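Local coordinates for Blr3880 protein (Bradyrhizobium japonicum, PDB 2OOD), which probably catalyses the zinc-dependent hydrolytic deamination of guanine to xanthine and ammonia, with one zinc ion per subunit, at residues T4-R9 and E62-K67; S102-E107 and P205-G210; C252-G257 and F282-K287; S373-F378 and T433-A438. One frame throughout, in Å; residues are numbered along the deposited sequence.

In the fold
The four contacts follow one another along the chain, each closing before the next opens. Interaction 1 pairs strands 5-9 and 62-67 in a small four-stranded sheet, on the opposite side of the chain's centre from interactions 2 and 3, with centres 44 and 47 Å away. Those two belong to the metallo-dependent hydrolase barrel and touch each other: Tyr255 of interaction 3 packs on Phe207 and Ala208 of interaction 2, connecting the start of the short helix 255-260 to the loop that bears Phe207 of the guanine pocket. Interaction 4 joins helices 374-380 and 434-447, its centre 24 Å from that of interaction 1. The substrate site thus has interaction 2 at its wall, while interactions 1 and 4 hold together parts of the fold remote from it.

Interaction 1 (T4-R9 and E62-K67); sequences TTVGIR and EITHIK
Arg9 and His65 project from the same face of a parallel strand pair, 5-9 beside 62-67, and their side chains cross. Arg9 has CG anti to its own N (chi1 176°) and stays extended to NE, which lays its aliphatic part over the imidazole: a CH-pi contact, with Arg9 CD 3.8 Å from the centre of the His65 ring. Lys67 CG lies over the opposite ring face. The guanidinium is turned 35° from the ring and goes on to a salt bridge with Asp35. On the other side of the sheet Ile8 and Ile66 run side by side, Ile8 CG2 3.9 Å from Ile66 CG1. Four backbone bonds hold the pair, among them Arg9 N to Thr64 O at 2.9 Å; beyond them a water links Thr5 O to Glu62 N. Shortening Arg9 to an alanine would probably leave Asp35 without its charge partner and uncover one face of His65. The contact thus joins a cationic chain lying on an imidazole on one face to an isoleucine pair, packed against Ile71, on the other.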
loop_
_atom_site.group_PDB
_atom_site.type_symbol
_atom_site.label_atom_id
_atom_site.label_comp_id
_atom_site.label_asym_id
_atom_site.label_seq_id
_atom_site.Cartn_x
_atom_site.Cartn_y
_atom_site.Cartn_z
ATOM N N THR A 4 -21.212 -36.319 1.534
ATOM C CA THR A 4 -22.089 -35.152 1.581
ATOM C C THR A 4 -22.031 -34.330 0.284
ATOM O O THR A 4 -21.032 -34.366 -0.451
ATOM C CB THR A 4 -21.732 -34.220 2.754
ATOM O OG1 THR A 4 -22.529 -33.026 2.670
ATOM C CG2 THR A 4 -20.255 -33.836 2.698
ATOM N N THR A 5 -23.105 -33.591 0.008
ATOM C CA THR A 5 -23.189 -32.764 -1.191
ATOM C C THR A 5 -23.936 -31.482 -0.896
ATOM O O THR A 5 -25.122 -31.511 -0.572
ATOM C CB THR A 5 -23.923 -33.490 -2.316
ATOM O OG1 THR A 5 -23.156 -34.629 -2.716
ATOM C CG2 THR A 5 -24.119 -32.565 -3.499
ATOM N N VAL A 6 -23.245 -30.356 -1.021
ATOM C CA VAL A 6 -23.862 -29.073 -0.746
ATOM C C VAL A 6 -23.799 -28.150 -1.961
ATOM O O VAL A 6 -22.934 -28.301 -2.827
ATOM C CB VAL A 6 -23.180 -28.398 0.464
ATOM C CG1 VAL A 6 -21.702 -28.153 0.158
ATOM C CG2 VAL A 6 -23.911 -27.100 0.818
ATOM N N GLY A 7 -24.725 -27.198 -2.022
ATOM C CA GLY A 7 -24.762 -26.282 -3.141
ATOM C C GLY A 7 -24.679 -24.832 -2.711
ATOM O O GLY A 7 -25.496 -24.359 -1.913
ATOM N N ILE A 8 -23.695 -24.115 -3.244
ATOM C CA ILE A 8 -23.514 -22.716 -2.895
ATOM C C ILE A 8 -24.196 -21.809 -3.905
ATOM O O ILE A 8 -24.019 -21.959 -5.117
ATOM C CB ILE A 8 -22.014 -22.348 -2.805
ATOM C CG1 ILE A 8 -21.374 -23.046 -1.602
ATOM C CG2 ILE A 8 -21.854 -20.846 -2.652
ATOM C CD1 ILE A 8 -21.252 -24.533 -1.744
ATOM N N ARG A 9 -24.976 -20.865 -3.396
ATOM C CA ARG A 9 -25.693 -19.938 -4.250
ATOM C C ARG A 9 -25.317 -18.489 -3.980
ATOM O O ARG A 9 -25.072 -18.106 -2.835
ATOM C CB ARG A 9 -27.195 -20.103 -4.046
ATOM C CG ARG A 9 -28.014 -19.108 -4.821
ATOM C CD ARG A 9 -29.479 -19.227 -4.489
ATOM N NE ARG A 9 -30.279 -18.333 -5.315
ATOM C CZ ARG A 9 -31.598 -18.413 -5.439
ATOM N NH1 ARG A 9 -32.268 -19.349 -4.786
ATOM N NH2 ARG A 9 -32.244 -17.563 -6.224
ATOM N N GLU A 62 -28.852 -29.300 -0.492
ATOM C CA GLU A 62 -28.870 -28.258 0.532
ATOM C C GLU A 62 -28.200 -26.975 0.015
ATOM O O GLU A 62 -26.975 -26.846 0.068
ATOM C CB GLU A 62 -28.122 -28.749 1.776
ATOM C CG GLU A 62 -28.894 -29.710 2.647
ATOM C CD GLU A 62 -30.050 -29.029 3.367
ATOM O OE1 GLU A 62 -29.802 -28.002 4.060
ATOM O OE2 GLU A 62 -31.205 -29.523 3.245
ATOM N N ILE A 63 -28.981 -26.022 -0.474
ATOM C CA ILE A 63 -28.357 -24.809 -0.975
ATOM C C ILE A 63 -28.073 -23.780 0.122
ATOM O O ILE A 63 -28.969 -23.379 0.872
ATOM C CB ILE A 63 -29.206 -24.129 -2.099
ATOM C CG1 ILE A 63 -30.462 -23.483 -1.506
ATOM C CG2 ILE A 63 -29.608 -25.167 -3.154
ATOM C CD1 ILE A 63 -31.465 -24.494 -0.876
ATOM N N THR A 64 -26.807 -23.376 0.214
ATOM C CA THR A 64 -26.373 -22.366 1.175
ATOM C C THR A 64 -26.311 -21.065 0.381
ATOM O O THR A 64 -25.558 -20.958 -0.582
ATOM C CB THR A 64 -24.972 -22.684 1.726
ATOM O OG1 THR A 64 -24.997 -23.955 2.388
ATOM C CG2 THR A 64 -24.524 -21.602 2.700
ATOM N N HIS A 65 -27.104 -20.078 0.773
ATOM C CA HIS A 65 -27.123 -18.821 0.037
ATOM C C HIS A 65 -26.243 -17.723 0.636
ATOM O O HIS A 65 -26.615 -17.097 1.638
ATOM C CB HIS A 65 -28.565 -18.305 -0.078
ATOM C CG HIS A 65 -28.764 -17.277 -1.154
ATOM N ND1 HIS A 65 -29.892 -16.486 -1.226
ATOM C CD2 HIS A 65 -27.985 -16.915 -2.203
ATOM C CE1 HIS A 65 -29.799 -15.681 -2.271
ATOM N NE2 HIS A 65 -28.652 -15.920 -2.881
ATOM N N ILE A 66 -25.078 -17.501 0.020
ATOM C CA ILE A 66 -24.166 -16.444 0.454
ATOM C C ILE A 66 -24.755 -15.191 -0.189
ATOM O O ILE A 66 -24.582 -14.969 -1.380
ATOM C CB ILE A 66 -22.735 -16.611 -0.116
ATOM C CG1 ILE A 66 -22.251 -18.057 0.021
ATOM C CG2 ILE A 66 -21.781 -15.667 0.613
ATOM C CD1 ILE A 66 -21.902 -18.450 1.410
ATOM N N LYS A 67 -25.454 -14.373 0.580
ATOM C CA LYS A 67 -26.055 -13.179 0.001
ATOM C C LYS A 67 -25.156 -11.940 -0.018
ATOM O O LYS A 67 -24.196 -11.848 0.742
ATOM C CB LYS A 67 -27.358 -12.854 0.735
ATOM C CG LYS A 67 -28.443 -13.908 0.558
ATOM C CD LYS A 67 -29.705 -13.523 1.324
ATOM C CE LYS A 67 -30.820 -14.544 1.113
ATOM N NZ LYS A 67 -32.128 -14.085 1.690
HETATM O O HOH W 1 -27.932 -31.648 0.017
#

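Interaction 2 (S102-E107 and P205-G210); sequences SIYPEE and PRFAFG. With GUN (guanine), chain C.
Tyr104 and Glu107, in the last turns of helix 95-107, meet Arg206 and Phe207 across a wide backbone gap: the nearest CA atoms, of Tyr104 and Gly210, are 12.5 Å apart, and long side chains span the distance. Arg206 grips Glu107 end-on, NH1 to OE1 at 2.9 Å and NH2 to OE2 at 2.8 Å. Both oxygens are used on their syn sides, and carboxylate and guanidinium lie within 10° of coplanar. Gln84 donates to the same OE2. Tyr104 CE2 stands 3.8 Å above the guanidinium plane of Arg206, the phenol ring turning its edge to that face with the planes 65° apart. The loop carrying Arg206 and Phe207 follows strand 199-205 of the amidohydrolase TIM barrel and lines the guanine pocket. Phe207 has CG between its N and carbonyl carbon (chi1 70°), and its ring takes guanine C8 over the centre of one face, while Gly210 N lies over the other. A methionine in place of Arg206 would probably leave the buried Glu107 carboxylate without its opposite charge, held by Gln84 but without the two-pronged grip. Guanine N9 lies off the edge of the Arg206 guanidinium, near its plane.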
loop_
_atom_site.group_PDB
_atom_site.type_symbol
_atom_site.label_atom_id
_atom_site.label_comp_id
_atom_site.label_asym_id
_atom_site.label_seq_id
_atom_site.Cartn_x
_atom_site.Cartn_y
_atom_site.Cartn_z
ATOM N N SER A 102 17.276 -9.125 10.579
ATOM C CA SER A 102 15.941 -9.445 11.079
ATOM C C SER A 102 15.306 -10.808 10.803
ATOM O O SER A 102 14.422 -11.244 11.542
ATOM C CB SER A 102 14.980 -8.370 10.584
ATOM O OG SER A 102 15.574 -7.092 10.686
ATOM N N ILE A 103 15.743 -11.487 9.756
ATOM C CA ILE A 103 15.127 -12.752 9.405
ATOM C C ILE A 103 15.712 -14.020 10.031
ATOM O O ILE A 103 14.994 -14.788 10.656
ATOM C CB ILE A 103 15.057 -12.877 7.850
ATOM C CG1 ILE A 103 13.781 -12.196 7.339
ATOM C CG2 ILE A 103 15.044 -14.333 7.421
ATOM C CD1 ILE A 103 13.424 -10.895 8.036
ATOM N N TYR A 104 17.010 -14.236 9.881
ATOM C CA TYR A 104 17.628 -15.437 10.425
ATOM C C TYR A 104 17.448 -15.589 11.938
ATOM O O TYR A 104 17.142 -16.681 12.421
ATOM C CB TYR A 104 19.108 -15.480 10.030
ATOM C CG TYR A 104 19.320 -15.572 8.525
ATOM C CD1 TYR A 104 20.270 -14.784 7.882
ATOM C CD2 TYR A 104 18.574 -16.458 7.747
ATOM C CE1 TYR A 104 20.474 -14.877 6.502
ATOM C CE2 TYR A 104 18.766 -16.559 6.363
ATOM C CZ TYR A 104 19.720 -15.766 5.744
ATOM O OH TYR A 104 19.922 -15.868 4.369
ATOM N N PRO A 105 17.633 -14.510 12.711
ATOM C CA PRO A 105 17.444 -14.699 14.152
ATOM C C PRO A 105 16.046 -15.184 14.546
ATOM O O PRO A 105 15.871 -15.753 15.622
ATOM C CB PRO A 105 17.799 -13.329 14.745
ATOM C CG PRO A 105 17.669 -12.380 13.595
ATOM C CD PRO A 105 18.175 -13.175 12.420
ATOM N N GLU A 106 15.059 -14.980 13.674
ATOM C CA GLU A 106 13.681 -15.407 13.947
ATOM C C GLU A 106 13.394 -16.795 13.393
ATOM O O GLU A 106 12.765 -17.614 14.052
ATOM C CB GLU A 106 12.691 -14.407 13.339
ATOM C CG GLU A 106 11.227 -14.840 13.320
ATOM C CD GLU A 106 10.582 -14.879 14.697
ATOM O OE1 GLU A 106 11.080 -14.188 15.618
ATOM O OE2 GLU A 106 9.560 -15.591 14.851
ATOM N N GLU A 107 13.859 -17.055 12.176
ATOM C CA GLU A 107 13.644 -18.346 11.536
ATOM C C GLU A 107 14.319 -19.488 12.280
ATOM O O GLU A 107 13.896 -20.644 12.190
ATOM C CB GLU A 107 14.143 -18.306 10.091
ATOM C CG GLU A 107 13.286 -17.441 9.196
ATOM C CD GLU A 107 13.541 -17.679 7.731
ATOM O OE1 GLU A 107 13.845 -18.829 7.355
ATOM O OE2 GLU A 107 13.420 -16.720 6.949
ATOM N N PRO A 205 15.972 -24.765 -2.812
ATOM C CA PRO A 205 17.281 -24.172 -2.538
ATOM C C PRO A 205 16.899 -22.696 -2.359
ATOM O O PRO A 205 16.480 -22.044 -3.312
ATOM C CB PRO A 205 18.044 -24.420 -3.834
ATOM C CG PRO A 205 16.967 -24.331 -4.869
ATOM C CD PRO A 205 15.847 -25.127 -4.235
ATOM N N ARG A 206 17.009 -22.181 -1.143
ATOM C CA ARG A 206 16.615 -20.808 -0.872
ATOM C C ARG A 206 16.953 -19.822 -1.985
ATOM O O ARG A 206 16.055 -19.202 -2.559
ATOM C CB ARG A 206 17.214 -20.343 0.445
ATOM C CG ARG A 206 16.612 -19.063 0.945
ATOM C CD ARG A 206 16.543 -19.094 2.437
ATOM N NE ARG A 206 15.946 -17.879 2.971
ATOM C CZ ARG A 206 15.558 -17.735 4.231
ATOM N NH1 ARG A 206 15.700 -18.736 5.091
ATOM N NH2 ARG A 206 15.031 -16.591 4.630
ATOM N N PHE A 207 18.239 -19.662 -2.284
ATOM C CA PHE A 207 18.651 -18.764 -3.355
ATOM C C PHE A 207 20.137 -18.930 -3.653
ATOM O O PHE A 207 20.944 -19.148 -2.747
ATOM C CB PHE A 207 18.293 -17.308 -3.006
ATOM C CG PHE A 207 19.116 -16.719 -1.901
ATOM C CD1 PHE A 207 19.336 -17.419 -0.716
ATOM C CD2 PHE A 207 19.654 -15.439 -2.034
ATOM C CE1 PHE A 207 20.089 -16.855 0.322
ATOM C CE2 PHE A 207 20.411 -14.864 -0.992
ATOM C CZ PHE A 207 20.624 -15.576 0.182
ATOM N N ALA A 208 20.482 -18.844 -4.936
ATOM C CA ALA A 208 21.853 -19.027 -5.400
ATOM C C ALA A 208 22.887 -18.406 -4.485
ATOM O O ALA A 208 23.882 -19.044 -4.139
ATOM C CB ALA A 208 22.007 -18.481 -6.817
ATOM N N PHE A 209 22.653 -17.166 -4.080
ATOM C CA PHE A 209 23.607 -16.490 -3.211
ATOM C C PHE A 209 23.938 -17.270 -1.945
ATOM O O PHE A 209 25.034 -17.140 -1.403
ATOM C CB PHE A 209 23.083 -15.110 -2.825
ATOM C CG PHE A 209 24.057 -14.301 -2.021
ATOM C CD1 PHE A 209 25.286 -13.935 -2.564
ATOM C CD2 PHE A 209 23.742 -13.880 -0.732
ATOM C CE1 PHE A 209 26.193 -13.156 -1.831
ATOM C CE2 PHE A 209 24.645 -13.098 0.015
ATOM C CZ PHE A 209 25.870 -12.736 -0.540
ATOM N N GLY A 210 22.986 -18.068 -1.470
ATOM C CA GLY A 210 23.212 -18.846 -0.266
ATOM C C GLY A 210 23.245 -20.341 -0.532
ATOM O O GLY A 210 22.954 -21.138 0.363
HETATM N N9 GUN C . 16.014 -15.215 -0.621
HETATM C C8 GUN C . 17.212 -14.729 -0.215
HETATM N N7 GUN C . 17.103 -13.487 0.157
HETATM C C5 GUN C . 15.820 -13.086 0.024
HETATM C C6 GUN C . 15.114 -11.863 0.269
HETATM O O6 GUN C . 15.686 -10.863 0.718
HETATM N N1 GUN C . 13.746 -11.837 0.002
HETATM C C2 GUN C . 13.092 -12.955 -0.493
HETATM N N2 GUN C . 11.729 -12.906 -0.741
HETATM N N3 GUN C . 13.737 -14.085 -0.724
HETATM C C4 GUN C . 15.086 -14.194 -0.489
#

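Interaction 3 (C252-G257 and F282-K287); sequences CQDYLG and FRRMSK
Asp254 holds CG between its backbone N and carbonyl carbon (chi1 45°), and Arg284, starting with CG anti to its carbonyl carbon (chi1 -58°) and then bending twice along the chain, meets that carboxylate head-on. The salt bridge is two-pronged: Arg284 NH2 reaches Asp254 OD1 at 2.8 Å and NH1 reaches OD2 at 3.1 Å, with the flat groups only 14° apart. A weak third bond runs from NH2 to OD2. Glu260 binds NH2 as well, so two acids probably share the arginine's charge. Leu256 slides past the arginine in the opposite direction and lays CD2 over one guanidinium face; the same methyl is 3.5 Å from CG of selenomethionine Met285. Asp254 is the N-cap of helix 255-260: its OD1 also accepts a weak bond from Gly257 N. One carboxylate thereby closes the start of one helix and binds the flank of another. Helix 279-288, which supplies Arg284, runs between strands 269-272 and 291-294, the place of an outer helix in the TIM barrel of this hydrolase superfamily.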
loop_
_atom_site.group_PDB
_atom_site.type_symbol
_atom_site.label_atom_id
_atom_site.label_comp_id
_atom_site.label_asym_id
_atom_site.label_seq_id
_atom_site.Cartn_x
_atom_site.Cartn_y
_atom_site.Cartn_z
ATOM N N CYS A 252 29.109 -18.864 -14.180
ATOM C CA CYS A 252 27.782 -18.665 -14.770
ATOM C C CYS A 252 27.579 -17.227 -15.266
ATOM O O CYS A 252 28.028 -16.267 -14.635
ATOM C CB CYS A 252 26.686 -19.059 -13.760
ATOM S SG CYS A 252 26.493 -20.881 -13.488
ATOM N N GLN A 253 26.887 -17.091 -16.396
ATOM C CA GLN A 253 26.649 -15.791 -17.031
ATOM C C GLN A 253 25.574 -14.914 -16.388
ATOM O O GLN A 253 25.783 -13.714 -16.194
ATOM C CB GLN A 253 26.322 -16.019 -18.513
ATOM C CG GLN A 253 27.110 -17.186 -19.094
ATOM C CD GLN A 253 28.582 -17.098 -18.707
ATOM O OE1 GLN A 253 29.281 -16.154 -19.111
ATOM N NE2 GLN A 253 29.061 -18.064 -17.907
ATOM N N ASP A 254 24.421 -15.503 -16.082
ATOM C CA ASP A 254 23.333 -14.760 -15.452
ATOM C C ASP A 254 22.711 -15.550 -14.300
ATOM O O ASP A 254 22.927 -16.758 -14.169
ATOM C CB ASP A 254 22.265 -14.377 -16.492
ATOM C CG ASP A 254 21.904 -15.524 -17.422
ATOM O OD1 ASP A 254 21.887 -16.683 -16.957
ATOM O OD2 ASP A 254 21.622 -15.266 -18.613
ATOM N N TYR A 255 21.938 -14.866 -13.461
ATOM C CA TYR A 255 21.319 -15.517 -12.318
ATOM C C TYR A 255 20.549 -16.781 -12.716
ATOM O O TYR A 255 20.682 -17.826 -12.070
ATOM C CB TYR A 255 20.405 -14.523 -11.598
ATOM C CG TYR A 255 20.242 -14.786 -10.114
ATOM C CD1 TYR A 255 20.275 -13.739 -9.200
ATOM C CD2 TYR A 255 20.022 -16.070 -9.627
ATOM C CE1 TYR A 255 20.089 -13.962 -7.835
ATOM C CE2 TYR A 255 19.832 -16.305 -8.265
ATOM C CZ TYR A 255 19.862 -15.249 -7.374
ATOM O OH TYR A 255 19.635 -15.472 -6.026
ATOM N N LEU A 256 19.746 -16.694 -13.773
ATOM C CA LEU A 256 18.988 -17.855 -14.228
ATOM C C LEU A 256 19.945 -18.961 -14.673
ATOM O O LEU A 256 19.633 -20.144 -14.566
ATOM C CB LEU A 256 18.071 -17.465 -15.392
ATOM C CG LEU A 256 17.192 -18.556 -16.012
ATOM C CD1 LEU A 256 16.234 -19.101 -14.982
ATOM C CD2 LEU A 256 16.414 -17.984 -17.172
ATOM N N GLY A 257 21.114 -18.569 -15.167
ATOM C CA GLY A 257 22.093 -19.536 -15.631
ATOM C C GLY A 257 22.576 -20.470 -14.541
ATOM O O GLY A 257 22.899 -21.631 -14.807
ATOM N N PHE A 282 14.044 -13.846 -19.503
ATOM C CA PHE A 282 12.603 -14.023 -19.593
ATOM C C PHE A 282 12.297 -14.985 -20.734
ATOM O O PHE A 282 11.534 -15.934 -20.558
ATOM C CB PHE A 282 11.892 -12.690 -19.844
ATOM C CG PHE A 282 11.552 -11.930 -18.589
ATOM C CD1 PHE A 282 10.771 -12.507 -17.597
ATOM C CD2 PHE A 282 11.972 -10.619 -18.415
ATOM C CE1 PHE A 282 10.411 -11.786 -16.450
ATOM C CE2 PHE A 282 11.614 -9.894 -17.269
ATOM C CZ PHE A 282 10.831 -10.486 -16.291
ATOM N N ARG A 283 12.892 -14.748 -21.903
ATOM C CA ARG A 283 12.651 -15.616 -23.048
ATOM C C ARG A 283 13.015 -17.067 -22.761
ATOM O O ARG A 283 12.313 -17.974 -23.193
ATOM C CB ARG A 283 13.419 -15.134 -24.283
ATOM C CG ARG A 283 12.815 -13.914 -24.981
ATOM C CD ARG A 283 13.417 -13.705 -26.381
ATOM N NE ARG A 283 14.883 -13.634 -26.344
ATOM C CZ ARG A 283 15.586 -12.526 -26.099
ATOM N NH1 ARG A 283 14.961 -11.366 -25.881
ATOM N NH2 ARG A 283 16.915 -12.586 -26.036
ATOM N N ARG A 284 14.105 -17.293 -22.036
ATOM C CA ARG A 284 14.524 -18.653 -21.723
ATOM C C ARG A 284 13.494 -19.354 -20.844
ATOM O O ARG A 284 13.154 -20.516 -21.079
ATOM C CB ARG A 284 15.887 -18.653 -21.022
ATOM C CG ARG A 284 16.994 -18.001 -21.827
ATOM C CD ARG A 284 18.271 -18.786 -21.724
ATOM N NE ARG A 284 18.828 -18.784 -20.378
ATOM C CZ ARG A 284 19.415 -17.732 -19.819
ATOM N NH1 ARG A 284 19.512 -16.594 -20.492
ATOM N NH2 ARG A 284 19.926 -17.824 -18.598
HETATM N N MSE A 285 12.999 -18.654 -19.828
HETATM C CA MSE A 285 12.001 -19.237 -18.937
HETATM C C MSE A 285 10.733 -19.552 -19.726
HETATM O O MSE A 285 10.170 -20.638 -19.610
HETATM C CB MSE A 285 11.686 -18.275 -17.798
HETATM C CG MSE A 285 12.887 -17.972 -16.931
HETATM SE SE MSE A 285 12.463 -16.711 -15.503
HETATM C CE MSE A 285 11.547 -17.952 -14.302
ATOM N N SER A 286 10.293 -18.596 -20.538
ATOM C CA SER A 286 9.104 -18.786 -21.350
ATOM C C SER A 286 9.246 -20.074 -22.160
ATOM O O SER A 286 8.313 -20.876 -22.250
ATOM C CB SER A 286 8.919 -17.596 -22.293
ATOM O OG SER A 286 7.818 -17.789 -23.163
ATOM N N LYS A 287 10.428 -20.270 -22.733
ATOM C CA LYS A 287 10.725 -21.444 -23.547
ATOM C C LYS A 287 10.719 -22.749 -22.749
ATOM O O LYS A 287 10.099 -23.724 -23.164
ATOM C CB LYS A 287 12.079 -21.249 -24.235
ATOM C CG LYS A 287 12.488 -22.353 -25.196
ATOM C CD LYS A 287 11.509 -22.479 -26.362
ATOM C CE LYS A 287 12.172 -23.135 -27.593
ATOM N NZ LYS A 287 12.712 -24.522 -27.344
#

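Interaction 4 (S373-F378 and T433-A438); sequences SPYRGF and TVDEAA
Tyr375 and Ala438 form the centre of a contact between the first turns of two N-capped helices, 374-380 and 434-447, whose short axes lie 11.1 Å apart at an angle of 66°. The pair packs beside strands 11-15 and 30-33 of the hydrolase: Tyr375 and Phe378 both reach Phe15, and Val434 touches Phe13. The apolar part rests on the phenol ring. Ala438 CB sits over one face, 3.4 Å from Tyr375 CZ, and Val434 CG2 approaches the ring edge near its plane, 4.2 Å from Tyr375 CE1. Pro374 adds its CG, 3.9 Å from Ala438 CB, so the small alanine is met by both the proline and the aromatic ring. Capping makes up the second group. Ser373 OG accepts from Arg376 N at 3.1 Å, and Thr433 OG1 accepts from Glu436 N at 3.2 Å, each hydroxyl closing the start of its own helix; Ser373 also bonds Glu26 and packs on Tyr91 of the second subunit. The polar link across the contact goes through water. Asp435 turns its carboxylate 73° from the phenol ring, and a water bridges the two side chains, donating to Asp435 OD1 at 3.0 Å and lying 3.1 Å from Tyr375 OH, in the plane of the tyrosine ring.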
loop_
_atom_site.group_PDB
_atom_site.type_symbol
_atom_site.label_atom_id
_atom_site.label_comp_id
_atom_site.label_asym_id
_atom_site.label_seq_id
_atom_site.Cartn_x
_atom_site.Cartn_y
_atom_site.Cartn_z
ATOM N N SER A 373 -5.763 -4.281 -14.737
ATOM C CA SER A 373 -7.213 -4.139 -14.666
ATOM C C SER A 373 -7.760 -5.120 -13.641
ATOM O O SER A 373 -7.041 -6.015 -13.188
ATOM C CB SER A 373 -7.840 -4.433 -16.031
ATOM O OG SER A 373 -7.577 -5.764 -16.440
ATOM N N PRO A 374 -9.034 -4.956 -13.242
ATOM C CA PRO A 374 -9.580 -5.896 -12.266
ATOM C C PRO A 374 -9.604 -7.290 -12.884
ATOM O O PRO A 374 -9.559 -8.289 -12.175
ATOM C CB PRO A 374 -10.969 -5.333 -11.982
ATOM C CG PRO A 374 -11.313 -4.622 -13.231
ATOM C CD PRO A 374 -10.024 -3.922 -13.571
ATOM N N TYR A 375 -9.649 -7.349 -14.213
ATOM C CA TYR A 375 -9.648 -8.622 -14.926
ATOM C C TYR A 375 -8.291 -9.295 -14.835
ATOM O O TYR A 375 -8.198 -10.478 -14.513
ATOM C CB TYR A 375 -9.999 -8.410 -16.395
ATOM C CG TYR A 375 -11.427 -7.990 -16.623
ATOM C CD1 TYR A 375 -12.456 -8.920 -16.637
ATOM C CD2 TYR A 375 -11.748 -6.661 -16.829
ATOM C CE1 TYR A 375 -13.772 -8.532 -16.856
ATOM C CE2 TYR A 375 -13.056 -6.261 -17.046
ATOM C CZ TYR A 375 -14.065 -7.198 -17.062
ATOM O OH TYR A 375 -15.361 -6.783 -17.297
ATOM N N ARG A 376 -7.241 -8.534 -15.127
ATOM C CA ARG A 376 -5.875 -9.040 -15.086
ATOM C C ARG A 376 -5.411 -9.348 -13.665
ATOM O O ARG A 376 -4.757 -10.362 -13.414
ATOM C CB ARG A 376 -4.925 -8.017 -15.718
ATOM C CG ARG A 376 -5.081 -7.840 -17.219
ATOM C CD ARG A 376 -4.270 -6.660 -17.722
ATOM N NE ARG A 376 -4.241 -6.598 -19.180
ATOM C CZ ARG A 376 -3.677 -5.616 -19.878
ATOM N NH1 ARG A 376 -3.096 -4.610 -19.248
ATOM N NH2 ARG A 376 -3.684 -5.643 -21.204
ATOM N N GLY A 377 -5.753 -8.461 -12.737
ATOM C CA GLY A 377 -5.352 -8.648 -11.356
ATOM C C GLY A 377 -5.964 -9.862 -10.692
ATOM O O GLY A 377 -5.274 -10.631 -10.029
ATOM N N PHE A 378 -7.267 -10.038 -10.863
ATOM C CA PHE A 378 -7.955 -11.167 -10.264
ATOM C C PHE A 378 -7.748 -12.492 -10.969
ATOM O O PHE A 378 -7.970 -13.547 -10.380
ATOM C CB PHE A 378 -9.430 -10.845 -10.114
ATOM C CG PHE A 378 -9.724 -10.124 -8.850
ATOM C CD1 PHE A 378 -9.659 -10.800 -7.633
ATOM C CD2 PHE A 378 -9.971 -8.756 -8.846
ATOM C CE1 PHE A 378 -9.834 -10.126 -6.436
ATOM C CE2 PHE A 378 -10.148 -8.072 -7.645
ATOM C CZ PHE A 378 -10.075 -8.762 -6.441
ATOM N N THR A 433 -23.973 -6.997 -14.040
ATOM C CA THR A 433 -23.273 -7.451 -15.244
ATOM C C THR A 433 -21.800 -7.697 -14.947
ATOM O O THR A 433 -21.266 -7.174 -13.969
ATOM C CB THR A 433 -23.343 -6.404 -16.353
ATOM O OG1 THR A 433 -22.649 -5.229 -15.927
ATOM C CG2 THR A 433 -24.778 -6.033 -16.651
ATOM N N VAL A 434 -21.138 -8.479 -15.797
ATOM C CA VAL A 434 -19.725 -8.769 -15.601
ATOM C C VAL A 434 -18.892 -7.488 -15.473
ATOM O O VAL A 434 -17.910 -7.456 -14.734
ATOM C CB VAL A 434 -19.157 -9.611 -16.752
ATOM C CG1 VAL A 434 -19.263 -8.851 -18.051
ATOM C CG2 VAL A 434 -17.720 -9.971 -16.459
ATOM N N ASP A 435 -19.286 -6.435 -16.186
ATOM C CA ASP A 435 -18.565 -5.164 -16.128
ATOM C C ASP A 435 -18.748 -4.500 -14.766
ATOM O O ASP A 435 -17.796 -3.944 -14.208
ATOM C CB ASP A 435 -19.063 -4.204 -17.215
ATOM C CG ASP A 435 -19.062 -4.834 -18.602
ATOM O OD1 ASP A 435 -17.954 -5.081 -19.160
ATOM O OD2 ASP A 435 -20.182 -5.090 -19.128
ATOM N N GLU A 436 -19.965 -4.533 -14.233
ATOM C CA GLU A 436 -20.195 -3.914 -12.939
ATOM C C GLU A 436 -19.449 -4.707 -11.879
ATOM O O GLU A 436 -18.928 -4.137 -10.929
ATOM C CB GLU A 436 -21.690 -3.863 -12.602
ATOM C CG GLU A 436 -22.530 -3.070 -13.589
ATOM C CD GLU A 436 -23.935 -2.785 -13.079
ATOM O OE1 GLU A 436 -24.620 -3.736 -12.631
ATOM O OE2 GLU A 436 -24.359 -1.609 -13.130
ATOM N N ALA A 437 -19.384 -6.022 -12.054
ATOM C CA ALA A 437 -18.691 -6.872 -11.098
ATOM C C ALA A 437 -17.204 -6.532 -11.118
ATOM O O ALA A 437 -16.593 -6.303 -10.075
ATOM C CB ALA A 437 -18.908 -8.342 -11.443
ATOM N N ALA A 438 -16.627 -6.494 -12.313
ATOM C CA ALA A 438 -15.211 -6.174 -12.463
ATOM C C ALA A 438 -14.942 -4.800 -11.866
ATOM O O ALA A 438 -13.944 -4.574 -11.185
ATOM C CB ALA A 438 -14.829 -6.192 -13.937
HETATM O O HOH W 2 -15.979 -3.772 -17.254
#